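Local coordinates for lipoprotein LpqN (Mycobacterium tuberculosis, PDB 6E5F), which takes part in cell envelope biogenesis, binds a trehalose glycolipid analogue, and may connect MmpL transporters with periplasmic proteins, at residues L125-G130 and A195-Q200; P149-S154 and W168-S173; K179-A184 and N202-D207. All coordinates share one frame; numbering follows the deposited sequence. Where two conformers were deposited one is given.

How the contacts relate
All three contacts lie in one antiparallel sheet. Contacts 1 and 3 are regular pairings; contact 2 is a short one at a strand start. Contact 1 is buried, away from the sugar, and mostly apolar on both faces, with a serine and a lysine's methylenes. Contacts 2 and 3 are partly buried, on the opposite side of the chain's centre. Their centres are about 10 Å apart, and both touch the glycolipid. They meet because strands 165-176 and 179-192 are neighbours. Contact 2 is glycine-rich and holds the sugar end. Contact 3 sets small side chains along the alkyl chain, with a salt bridge on the other face of the sheet. Contacts 1 and 3 share strand 195-206, at its two ends.

Contact 1: residues L125-G130 and A195-Q200; sequences LSKLTG and AVFVLQ
Ser-126 pairs with Val-198 and Leu-128 with Val-196, each through two backbone hydrogen bonds. These are the hydrogen-bonded pairs of an antiparallel sheet. They alternate with the non-hydrogen-bonded pairs Leu-125 with Leu-199 and Lys-127 with Phe-197. The strand axes run 154° apart. The bonds from Val-196 N to Leu-128 O and from Leu-128 N to Val-196 O are both 2.8 Å long. A water joins Ser-126 OG to Val-198 O, at 2.8 Å from each, so Val-198 O accepts both this water and Ser-126 N.

The apolar contacts fall on both faces of the sheet. Lys-127 is fully extended, with CG anti to its backbone N (chi1 -180°). Its methylenes therefore run alongside Phe-197, and CG sits over the ring face in a CH-pi contact, 4.1 Å from the ring centroid. Further out, Lys-127 CE reaches Ala-195 CB at 3.8 Å. On the same face Leu-125 CD1 rests against Leu-199 CB at 4.0 Å. On the other face Leu-128 CD1 meets Val-198 CG2 at 3.6 Å.

Strand 70-74 continues the sheet beyond 125-130, bonding to Lys-127 and Thr-129. Strand 179-192 does so beyond 195-200. Ile-65 of helix 61-66 packs on Leu-128, on the face that also carries Val-196 and Val-198. Pro-83 and Tyr-104, from loops, touch Phe-197 and Leu-125 on the other.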
loop_
_atom_site.group_PDB
_atom_site.type_symbol
_atom_site.label_atom_id
_atom_site.label_comp_id
_atom_site.label_asym_id
_atom_site.label_seq_id
_atom_site.Cartn_x
_atom_site.Cartn_y
_atom_site.Cartn_z
ATOM N N LEU A 125 -5.033 -6.270 0.991
ATOM C CA LEU A 125 -6.317 -5.857 1.541
ATOM C C LEU A 125 -6.606 -6.687 2.781
ATOM O O LEU A 125 -6.540 -7.918 2.741
ATOM C CB LEU A 125 -7.441 -6.009 0.520
ATOM C CG LEU A 125 -8.820 -5.474 0.954
ATOM C CD1 LEU A 125 -8.752 -3.981 1.266
ATOM C CD2 LEU A 125 -9.853 -5.743 -0.121
ATOM N N SER A 126 -6.897 -6.001 3.884
ATOM C CA SER A 126 -7.199 -6.636 5.154
ATOM C C SER A 126 -8.561 -6.161 5.636
ATOM O O SER A 126 -8.988 -5.040 5.331
ATOM C CB SER A 126 -6.152 -6.293 6.215
ATOM O OG SER A 126 -4.844 -6.609 5.767
ATOM N N LYS A 127 -9.233 -7.016 6.389
ATOM C CA LYS A 127 -10.524 -6.720 6.990
ATOM C C LYS A 127 -10.312 -6.654 8.493
ATOM O O LYS A 127 -9.840 -7.625 9.096
ATOM C CB LYS A 127 -11.534 -7.806 6.642
ATOM C CG LYS A 127 -12.925 -7.578 7.217
ATOM C CD LYS A 127 -13.846 -8.732 6.836
ATOM C CE LYS A 127 -15.272 -8.493 7.278
ATOM N NZ LYS A 127 -16.149 -9.638 6.898
ATOM N N LEU A 128 -10.638 -5.510 9.086
ATOM C CA LEU A 128 -10.493 -5.300 10.519
ATOM C C LEU A 128 -11.875 -5.190 11.141
ATOM O O LEU A 128 -12.713 -4.416 10.669
ATOM C CB LEU A 128 -9.703 -4.019 10.797
ATOM C CG LEU A 128 -8.330 -3.935 10.132
ATOM C CD1 LEU A 128 -7.615 -2.656 10.559
ATOM C CD2 LEU A 128 -7.483 -5.147 10.456
ATOM N N THR A 129 -12.118 -5.976 12.184
ATOM C CA THR A 129 -13.368 -5.916 12.925
ATOM C C THR A 129 -13.058 -5.793 14.407
ATOM O O THR A 129 -11.961 -6.114 14.867
ATOM C CB THR A 129 -14.238 -7.156 12.674
ATOM O OG1 THR A 129 -13.481 -8.338 12.953
ATOM C CG2 THR A 129 -14.718 -7.187 11.231
ATOM N N GLY A 130 -14.049 -5.319 15.153
ATOM C CA GLY A 130 -13.909 -5.181 16.586
ATOM C C GLY A 130 -13.760 -3.736 17.007
ATOM O O GLY A 130 -14.473 -2.856 16.513
ATOM N N ALA A 195 -17.218 -3.527 9.233
ATOM C CA ALA A 195 -15.786 -3.726 9.322
ATOM C C ALA A 195 -15.093 -2.473 8.814
ATOM O O ALA A 195 -15.731 -1.552 8.293
ATOM C CB ALA A 195 -15.348 -4.951 8.515
ATOM N N VAL A 196 -13.781 -2.436 8.986
ATOM C CA VAL A 196 -12.938 -1.428 8.359
ATOM C C VAL A 196 -11.959 -2.196 7.490
ATOM O O VAL A 196 -11.108 -2.931 8.001
ATOM C CB VAL A 196 -12.214 -0.552 9.385
ATOM C CG1 VAL A 196 -11.279 0.407 8.691
ATOM C CG2 VAL A 196 -13.224 0.224 10.220
ATOM N N PHE A 197 -12.088 -2.042 6.180
ATOM C CA PHE A 197 -11.139 -2.630 5.253
ATOM C C PHE A 197 -9.982 -1.664 5.064
ATOM O O PHE A 197 -10.174 -0.440 5.009
ATOM C CB PHE A 197 -11.815 -2.931 3.918
ATOM C CG PHE A 197 -12.836 -4.034 3.999
ATOM C CD1 PHE A 197 -14.134 -3.767 4.383
ATOM C CD2 PHE A 197 -12.484 -5.342 3.707
ATOM C CE1 PHE A 197 -15.069 -4.792 4.464
ATOM C CE2 PHE A 197 -13.413 -6.361 3.784
ATOM C CZ PHE A 197 -14.703 -6.081 4.164
ATOM N N VAL A 198 -8.776 -2.208 5.002
ATOM C CA VAL A 198 -7.560 -1.415 4.865
ATOM C C VAL A 198 -6.825 -1.913 3.628
ATOM O O VAL A 198 -6.359 -3.062 3.591
ATOM C CB VAL A 198 -6.669 -1.512 6.106
ATOM C CG1 VAL A 198 -5.406 -0.647 5.922
ATOM C CG2 VAL A 198 -7.440 -1.102 7.360
ATOM N N LEU A 199 -6.724 -1.054 2.623
ATOM C CA LEU A 199 -5.960 -1.336 1.419
ATOM C C LEU A 199 -4.602 -0.683 1.568
ATOM O O LEU A 199 -4.518 0.491 1.934
ATOM C CB LEU A 199 -6.666 -0.753 0.197
ATOM C CG LEU A 199 -5.914 -0.811 -1.134
ATOM C CD1 LEU A 199 -5.845 -2.236 -1.643
ATOM C CD2 LEU A 199 -6.565 0.111 -2.158
ATOM N N GLN A 200 -3.546 -1.435 1.298
ATOM C CA GLN A 200 -2.209 -0.856 1.241
ATOM C C GLN A 200 -1.619 -1.133 -0.128
ATOM O O GLN A 200 -1.695 -2.258 -0.634
ATOM C CB GLN A 200 -1.320 -1.377 2.375
ATOM C CG GLN A 200 -1.794 -0.893 3.756
ATOM C CD GLN A 200 -0.768 -1.074 4.853
ATOM O OE1 GLN A 200 -0.268 -2.172 5.084
ATOM N NE2 GLN A 200 -0.444 0.017 5.539
HETATM O O HOH W 1 -3.976 -4.231 4.506
#

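Contact 2: residues P149-S154 and W168-S173; sequences PGFQGS and WQLGGS. With L6T (alpha-D-glucopyranosyl 6-O-dodecyl-alpha-D-glucopyranoside), chain B.
The backbones come within 4.2 Å of each other, Gly-153 CA to Gly-172 CA. Neither residue has a side chain to keep them separate. Gly-172 CA also lies 3.3 Å from Gln-152 O, and Gly-171 C sits beside CAX, the first carbon of the glycolipid's alkyl chain. The firm pairing is next to this, where Gln-152 and Ser-173 exchange two backbone hydrogen bonds. The one from Gln-152 N to Ser-173 O is 2.8 Å.

With chi1 at 179° the Phe-151 ring swings across to the second strand. Its CE1 lies 3.8 Å from Gly-172 CA, and its CZ is 3.8 Å from Gly-171 O.

Both glucose units of the trehalose are held. On the alkylated unit, O3 is hydrogen-bonded to Ser-173 OG at 2.6 Å. On the other unit, OAQ donates to Gly-153 O at 3.0 Å. A water bridges three groups: it accepts from Ser-154 N and donates to Gly-171 O and to O5, the ring oxygen of the alkylated unit. Earlier in the strand, the Gln-169 amide touches the alkyl chain, with NE2 3.3 Å from CBF.

The two segments belong to the hairpin of strands 152-162 and 165-176. Strand 179-192 flanks the second of these, with backbone bonds to Leu-170 and Gly-172. Leu-145 of helix 143-146 packs on Phe-151 and Leu-170.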
loop_
_atom_site.group_PDB
_atom_site.type_symbol
_atom_site.label_atom_id
_atom_site.label_comp_id
_atom_site.label_asym_id
_atom_site.label_seq_id
_atom_site.Cartn_x
_atom_site.Cartn_y
_atom_site.Cartn_z
ATOM N N PRO A 149 15.153 0.131 7.481
ATOM C CA PRO A 149 16.560 0.480 7.738
ATOM C C PRO A 149 17.005 1.675 6.913
ATOM O O PRO A 149 16.950 1.658 5.680
ATOM C CB PRO A 149 17.318 -0.790 7.334
ATOM C CG PRO A 149 16.320 -1.880 7.411
ATOM C CD PRO A 149 15.012 -1.266 7.030
ATOM N N GLY A 150 17.458 2.717 7.603
ATOM C CA GLY A 150 17.941 3.907 6.925
ATOM C C GLY A 150 16.888 4.611 6.101
ATOM O O GLY A 150 17.223 5.266 5.109
ATOM N N PHE A 151 15.619 4.496 6.478
ATOM C CA PHE A 151 14.585 5.205 5.743
ATOM C C PHE A 151 14.795 6.706 5.869
ATOM O O PHE A 151 15.144 7.218 6.937
ATOM C CB PHE A 151 13.197 4.841 6.262
ATOM C CG PHE A 151 12.089 5.566 5.553
ATOM C CD1 PHE A 151 11.652 5.146 4.308
ATOM C CD2 PHE A 151 11.495 6.678 6.125
ATOM C CE1 PHE A 151 10.647 5.816 3.649
ATOM C CE2 PHE A 151 10.482 7.351 5.470
ATOM C CZ PHE A 151 10.058 6.920 4.232
ATOM N N GLN A 152 14.598 7.410 4.762
ATOM C CA GLN A 152 14.683 8.863 4.734
ATOM C C GLN A 152 13.562 9.364 3.840
ATOM O O GLN A 152 13.471 8.971 2.675
ATOM C CB GLN A 152 16.052 9.323 4.221
ATOM C CG GLN A 152 16.475 8.687 2.906
ATOM C CD GLN A 152 17.975 8.461 2.818
ATOM O OE1 GLN A 152 18.437 7.319 2.780
ATOM N NE2 GLN A 152 18.740 9.546 2.781
ATOM N N GLY A 153 12.698 10.208 4.393
ATOM C CA GLY A 153 11.584 10.753 3.649
ATOM C C GLY A 153 11.295 12.166 4.103
ATOM O O GLY A 153 11.926 12.688 5.022
ATOM N N SER A 154 10.325 12.784 3.436
ATOM C CA SER A 154 9.887 14.136 3.775
ATOM C C SER A 154 8.793 14.008 4.827
ATOM O O SER A 154 7.607 13.881 4.516
ATOM C CB SER A 154 9.409 14.873 2.530
ATOM O OG SER A 154 10.478 15.081 1.624
ATOM N N TRP A 168 -3.690 7.810 3.302
ATOM C CA TRP A 168 -2.433 8.400 3.726
ATOM C C TRP A 168 -1.356 7.854 2.811
ATOM O O TRP A 168 -1.353 6.667 2.489
ATOM C CB TRP A 168 -2.086 8.018 5.168
ATOM C CG TRP A 168 -1.001 8.882 5.691
ATOM C CD1 TRP A 168 0.337 8.634 5.666
ATOM C CD2 TRP A 168 -1.170 10.167 6.284
ATOM N NE1 TRP A 168 1.021 9.700 6.218
ATOM C CE2 TRP A 168 0.114 10.648 6.607
ATOM C CE3 TRP A 168 -2.283 10.946 6.583
ATOM C CZ2 TRP A 168 0.313 11.889 7.218
ATOM C CZ3 TRP A 168 -2.085 12.178 7.180
ATOM C CH2 TRP A 168 -0.797 12.633 7.493
ATOM N N GLN A 169 -0.432 8.716 2.391
ATOM C CA GLN A 169 0.668 8.263 1.561
ATOM C C GLN A 169 1.965 8.843 2.084
ATOM O O GLN A 169 2.030 10.025 2.438
ATOM C CB GLN A 169 0.479 8.655 0.087
ATOM C CG GLN A 169 1.617 8.203 -0.818
ATOM C CD GLN A 169 1.245 8.243 -2.287
ATOM O OE1 GLN A 169 0.210 7.718 -2.691
ATOM N NE2 GLN A 169 2.098 8.860 -3.096
ATOM N N LEU A 170 2.989 8.007 2.142
ATOM C CA LEU A 170 4.334 8.508 2.367
ATOM C C LEU A 170 5.303 7.718 1.512
ATOM O O LEU A 170 5.077 6.548 1.177
ATOM C CB LEU A 170 4.736 8.476 3.842
ATOM C CG LEU A 170 5.226 7.159 4.414
ATOM C CD1 LEU A 170 5.965 7.399 5.736
ATOM C CD2 LEU A 170 4.079 6.183 4.593
ATOM N N GLY A 171 6.381 8.388 1.138
ATOM C CA GLY A 171 7.416 7.782 0.339
ATOM C C GLY A 171 8.775 8.305 0.746
ATOM O O GLY A 171 8.893 9.306 1.454
ATOM N N GLY A 172 9.790 7.594 0.295
ATOM C CA GLY A 172 11.153 8.007 0.557
ATOM C C GLY A 172 12.111 6.994 -0.005
ATOM O O GLY A 172 11.796 6.272 -0.954
ATOM N N SER A 173 13.304 6.964 0.578
ATOM C CA SER A 173 14.348 6.049 0.158
ATOM C C SER A 173 14.837 5.262 1.360
ATOM O O SER A 173 14.745 5.716 2.502
ATOM C CB SER A 173 15.532 6.799 -0.456
ATOM O OG SER A 173 15.135 7.514 -1.611
HETATM C C1 L6T B . 13.881 11.692 0.521
HETATM C C2 L6T B . 14.965 10.721 0.081
HETATM C C3 L6T B . 15.166 10.832 -1.413
HETATM C C4 L6T B . 13.844 10.555 -2.103
HETATM C C5 L6T B . 12.825 11.583 -1.618
HETATM C C6 L6T B . 11.471 11.409 -2.366
HETATM C CAA L6T B . 13.405 13.936 0.941
HETATM C CAO L6T B . 14.955 14.153 2.741
HETATM C CAP L6T B . 15.116 13.965 4.252
HETATM C CAR L6T B . 15.243 15.599 2.369
HETATM C CAT L6T B . 15.081 15.755 0.869
HETATM C CAV L6T B . 13.663 15.369 0.504
HETATM C CAX L6T B . 9.783 9.795 -2.451
HETATM C CAY L6T B . 9.407 9.448 -3.923
HETATM C CAZ L6T B . 8.221 8.509 -3.717
HETATM C CBA L6T B . 7.472 8.443 -5.048
HETATM C CBB L6T B . 6.870 7.036 -4.942
HETATM C CBC L6T B . 5.499 7.082 -5.554
HETATM C CBD L6T B . 4.841 5.679 -5.317
HETATM C CBE L6T B . 3.353 5.914 -5.396
HETATM C CBF L6T B . 2.637 5.743 -4.006
HETATM C CBG L6T B . 2.467 4.244 -3.685
HETATM C CBH L6T B . 1.666 3.544 -4.764
HETATM C CBI L6T B . 0.436 4.326 -5.242
HETATM O O1 L6T B . 14.297 13.041 0.257
HETATM O O2 L6T B . 16.191 11.040 0.748
HETATM O O3 L6T B . 16.153 9.886 -1.841
HETATM O O4 L6T B . 14.026 10.666 -3.513
HETATM O O5 L6T B . 12.649 11.425 -0.191
HETATM O O6 L6T B . 11.184 10.042 -2.285
HETATM O OAN L6T B . 13.606 13.814 2.365
HETATM O OAQ L6T B . 14.131 14.738 4.939
HETATM O OAS L6T B . 16.583 15.944 2.745
HETATM O OAU L6T B . 15.327 17.115 0.489
HETATM O OAW L6T B . 13.482 15.480 -0.914
HETATM O O HOH W 2 10.148 11.751 0.890
#

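Contact 3: residues K179-A184 and N202-D207; sequences KLRTVA and NADALD. With L6T (alpha-D-glucopyranosyl 6-O-dodecyl-alpha-D-glucopyranoside), chain B.
Arg-181 and Asp-204 form a two-pronged salt bridge on the face that carries Val-183 and Asp-204. NE of Arg-181 meets OD1 of Asp-204 at 2.8 Å. That bond is almost straight, 175° at the hydrogen, uses the syn lone pair of OD1 and lies in the guanidinium plane. NH2 of Arg-181 reaches OD2 of Asp-204 at 2.6 Å, also on the syn side but tilted from both planes. The two flat groups are nearly coplanar, 22° apart, so the pair of bonds fixes the rotation of both. The arginine chain turns at chi3 (66°) to bring NE and NH2 side-on to the carboxylate. Leu-206 CD2 lies 3.5 Å from the other nitrogen, Arg-181 NH1.

The backbones are joined by paired hydrogen bonds at Thr-182 with Ala-205 and at Ala-184 with Ala-203. Asp-207 N adds a bond to Leu-180 O at 3.0 Å, just past the strand end. A water donates to Asp-207 OD1 at 2.6 Å and is also hydrogen-bonded to Thr-182 OG1.

On the opposite face, small side chains line the alkyl chain of the glycolipid. Ala-184 CB is 3.5 Å from its CBD, Ala-203 CB is 3.8 Å from the same carbon, and Thr-182 CG2 approaches CAZ.

Second-shell residues set these groups. Asp-117 makes a salt bridge to Arg-181 NH1, so this buried guanidinium has two acidic partners, which would probably favour the ionised form of both aspartates. Thr-210 is hydrogen-bonded to Thr-182 OG1, and Leu-213 of helix 210-223 packs on Thr-182, Ala-203 and Ala-205.

This is an antiparallel beta hairpin, strands 179-192 and 195-206, whose alanine- and threonine-bearing face forms one wall of the lipid pocket beside helix 210-223.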
loop_
_atom_site.group_PDB
_atom_site.type_symbol
_atom_site.label_atom_id
_atom_site.label_comp_id
_atom_site.label_asym_id
_atom_site.label_seq_id
_atom_site.Cartn_x
_atom_site.Cartn_y
_atom_site.Cartn_z
ATOM N N LYS A 179 22.187 -0.785 -1.648
ATOM C CA LYS A 179 21.590 -0.150 -2.813
ATOM C C LYS A 179 20.436 0.721 -2.356
ATOM O O LYS A 179 19.606 0.285 -1.555
ATOM C CB LYS A 179 21.080 -1.196 -3.802
ATOM C CG LYS A 179 22.136 -2.214 -4.183
ATOM C CD LYS A 179 21.559 -3.314 -5.047
ATOM C CE LYS A 179 22.572 -4.427 -5.259
ATOM N NZ LYS A 179 22.851 -4.659 -6.699
ATOM N N LEU A 180 20.385 1.946 -2.864
ATOM C CA LEU A 180 19.304 2.856 -2.520
ATOM C C LEU A 180 18.049 2.453 -3.281
ATOM O O LEU A 180 18.096 2.213 -4.490
ATOM C CB LEU A 180 19.694 4.290 -2.865
ATOM C CG LEU A 180 18.849 5.382 -2.211
ATOM C CD1 LEU A 180 18.967 5.327 -0.692
ATOM C CD2 LEU A 180 19.247 6.753 -2.733
ATOM N N ARG A 181 16.933 2.377 -2.568
ATOM C CA ARG A 181 15.653 2.006 -3.153
ATOM C C ARG A 181 14.624 3.070 -2.825
ATOM O O ARG A 181 14.633 3.633 -1.727
ATOM C CB ARG A 181 15.158 0.658 -2.604
ATOM C CG ARG A 181 16.172 -0.473 -2.711
ATOM C CD ARG A 181 15.536 -1.820 -2.390
ATOM N NE ARG A 181 14.531 -2.177 -3.391
ATOM C CZ ARG A 181 14.802 -2.823 -4.523
ATOM N NH1 ARG A 181 16.042 -3.204 -4.801
ATOM N NH2 ARG A 181 13.827 -3.087 -5.378
ATOM N N THR A 182 13.739 3.343 -3.776
ATOM C CA THR A 182 12.581 4.193 -3.535
ATOM C C THR A 182 11.420 3.317 -3.084
ATOM O O THR A 182 11.119 2.296 -3.712
ATOM C CB THR A 182 12.212 4.954 -4.805
ATOM O OG1 THR A 182 13.287 5.844 -5.146
ATOM C CG2 THR A 182 10.941 5.757 -4.610
ATOM N N VAL A 183 10.788 3.708 -1.985
ATOM C CA VAL A 183 9.674 2.962 -1.417
ATOM C C VAL A 183 8.567 3.945 -1.077
ATOM O O VAL A 183 8.814 5.089 -0.695
ATOM C CB VAL A 183 10.110 2.166 -0.168
ATOM C CG1 VAL A 183 10.519 3.108 0.966
ATOM C CG2 VAL A 183 9.003 1.235 0.274
ATOM N N ALA A 184 7.331 3.485 -1.215
ATOM C CA ALA A 184 6.211 4.316 -0.830
ATOM C C ALA A 184 5.046 3.409 -0.501
ATOM O O ALA A 184 4.961 2.269 -0.972
ATOM C CB ALA A 184 5.808 5.279 -1.939
ATOM N N ASN A 202 1.957 -0.898 -1.912
ATOM C CA ASN A 202 3.374 -0.845 -1.552
ATOM C C ASN A 202 4.186 -0.763 -2.837
ATOM O O ASN A 202 4.247 -1.736 -3.596
ATOM C CB ASN A 202 3.753 -2.104 -0.771
ATOM C CG ASN A 202 3.079 -2.185 0.585
ATOM O OD1 ASN A 202 2.768 -1.171 1.193
ATOM N ND2 ASN A 202 2.856 -3.400 1.067
ATOM N N ALA A 203 4.816 0.384 -3.072
ATOM C CA ALA A 203 5.644 0.586 -4.256
ATOM C C ALA A 203 7.117 0.446 -3.892
ATOM O O ALA A 203 7.545 0.906 -2.831
ATOM C CB ALA A 203 5.391 1.975 -4.842
ATOM N N ASP A 204 7.880 -0.201 -4.770
ATOM C CA ASP A 204 9.308 -0.370 -4.537
ATOM C C ASP A 204 10.040 -0.429 -5.867
ATOM O O ASP A 204 9.598 -1.095 -6.804
ATOM C CB ASP A 204 9.568 -1.650 -3.737
ATOM C CG ASP A 204 11.025 -2.072 -3.763
ATOM O OD1 ASP A 204 11.845 -1.448 -3.063
ATOM O OD2 ASP A 204 11.352 -3.033 -4.492
ATOM N N ALA A 205 11.164 0.279 -5.942
ATOM C CA ALA A 205 12.017 0.223 -7.122
ATOM C C ALA A 205 13.416 0.673 -6.736
ATOM O O ALA A 205 13.618 1.338 -5.718
ATOM C CB ALA A 205 11.475 1.108 -8.249
ATOM N N LEU A 206 14.382 0.289 -7.563
ATOM C CA LEU A 206 15.716 0.856 -7.428
ATOM C C LEU A 206 15.655 2.363 -7.643
ATOM O O LEU A 206 14.823 2.872 -8.397
ATOM C CB LEU A 206 16.659 0.221 -8.447
ATOM C CG LEU A 206 17.001 -1.251 -8.195
ATOM C CD1 LEU A 206 17.581 -1.891 -9.444
ATOM C CD2 LEU A 206 17.971 -1.384 -7.026
ATOM N N ASP A 207 16.551 3.079 -6.954
ATOM C CA ASP A 207 16.563 4.538 -6.995
ATOM C C ASP A 207 16.491 5.076 -8.420
ATOM O O ASP A 207 15.756 6.032 -8.692
ATOM C CB ASP A 207 17.828 5.053 -6.306
ATOM C CG ASP A 207 17.957 6.565 -6.371
ATOM O OD1 ASP A 207 17.146 7.248 -5.714
ATOM O OD2 ASP A 207 18.863 7.058 -7.079
HETATM C C1 L6T B . 13.881 11.692 0.521
HETATM C C2 L6T B . 14.965 10.721 0.081
HETATM C C3 L6T B . 15.166 10.832 -1.413
HETATM C C4 L6T B . 13.844 10.555 -2.103
HETATM C C5 L6T B . 12.825 11.583 -1.618
HETATM C C6 L6T B . 11.471 11.409 -2.366
HETATM C CAA L6T B . 13.405 13.936 0.941
HETATM C CAO L6T B . 14.955 14.153 2.741
HETATM C CAP L6T B . 15.116 13.965 4.252
HETATM C CAR L6T B . 15.243 15.599 2.369
HETATM C CAT L6T B . 15.081 15.755 0.869
HETATM C CAV L6T B . 13.663 15.369 0.504
HETATM C CAX L6T B . 9.783 9.795 -2.451
HETATM C CAY L6T B . 9.407 9.448 -3.923
HETATM C CAZ L6T B . 8.221 8.509 -3.717
HETATM C CBA L6T B . 7.472 8.443 -5.048
HETATM C CBB L6T B . 6.870 7.036 -4.942
HETATM C CBC L6T B . 5.499 7.082 -5.554
HETATM C CBD L6T B . 4.841 5.679 -5.317
HETATM C CBE L6T B . 3.353 5.914 -5.396
HETATM C CBF L6T B . 2.637 5.743 -4.006
HETATM C CBG L6T B . 2.467 4.244 -3.685
HETATM C CBH L6T B . 1.666 3.544 -4.764
HETATM C CBI L6T B . 0.436 4.326 -5.242
HETATM O O1 L6T B . 14.297 13.041 0.257
HETATM O O2 L6T B . 16.191 11.040 0.748
HETATM O O3 L6T B . 16.153 9.886 -1.841
HETATM O O4 L6T B . 14.026 10.666 -3.513
HETATM O O5 L6T B . 12.649 11.425 -0.191
HETATM O O6 L6T B . 11.184 10.042 -2.285
HETATM O OAN L6T B . 13.606 13.814 2.365
HETATM O OAQ L6T B . 14.131 14.738 4.939
HETATM O OAS L6T B . 16.583 15.944 2.745
HETATM O OAU L6T B . 15.327 17.115 0.489
HETATM O OAW L6T B . 13.482 15.480 -0.914
HETATM O O HOH W 3 15.695 6.163 -3.806
#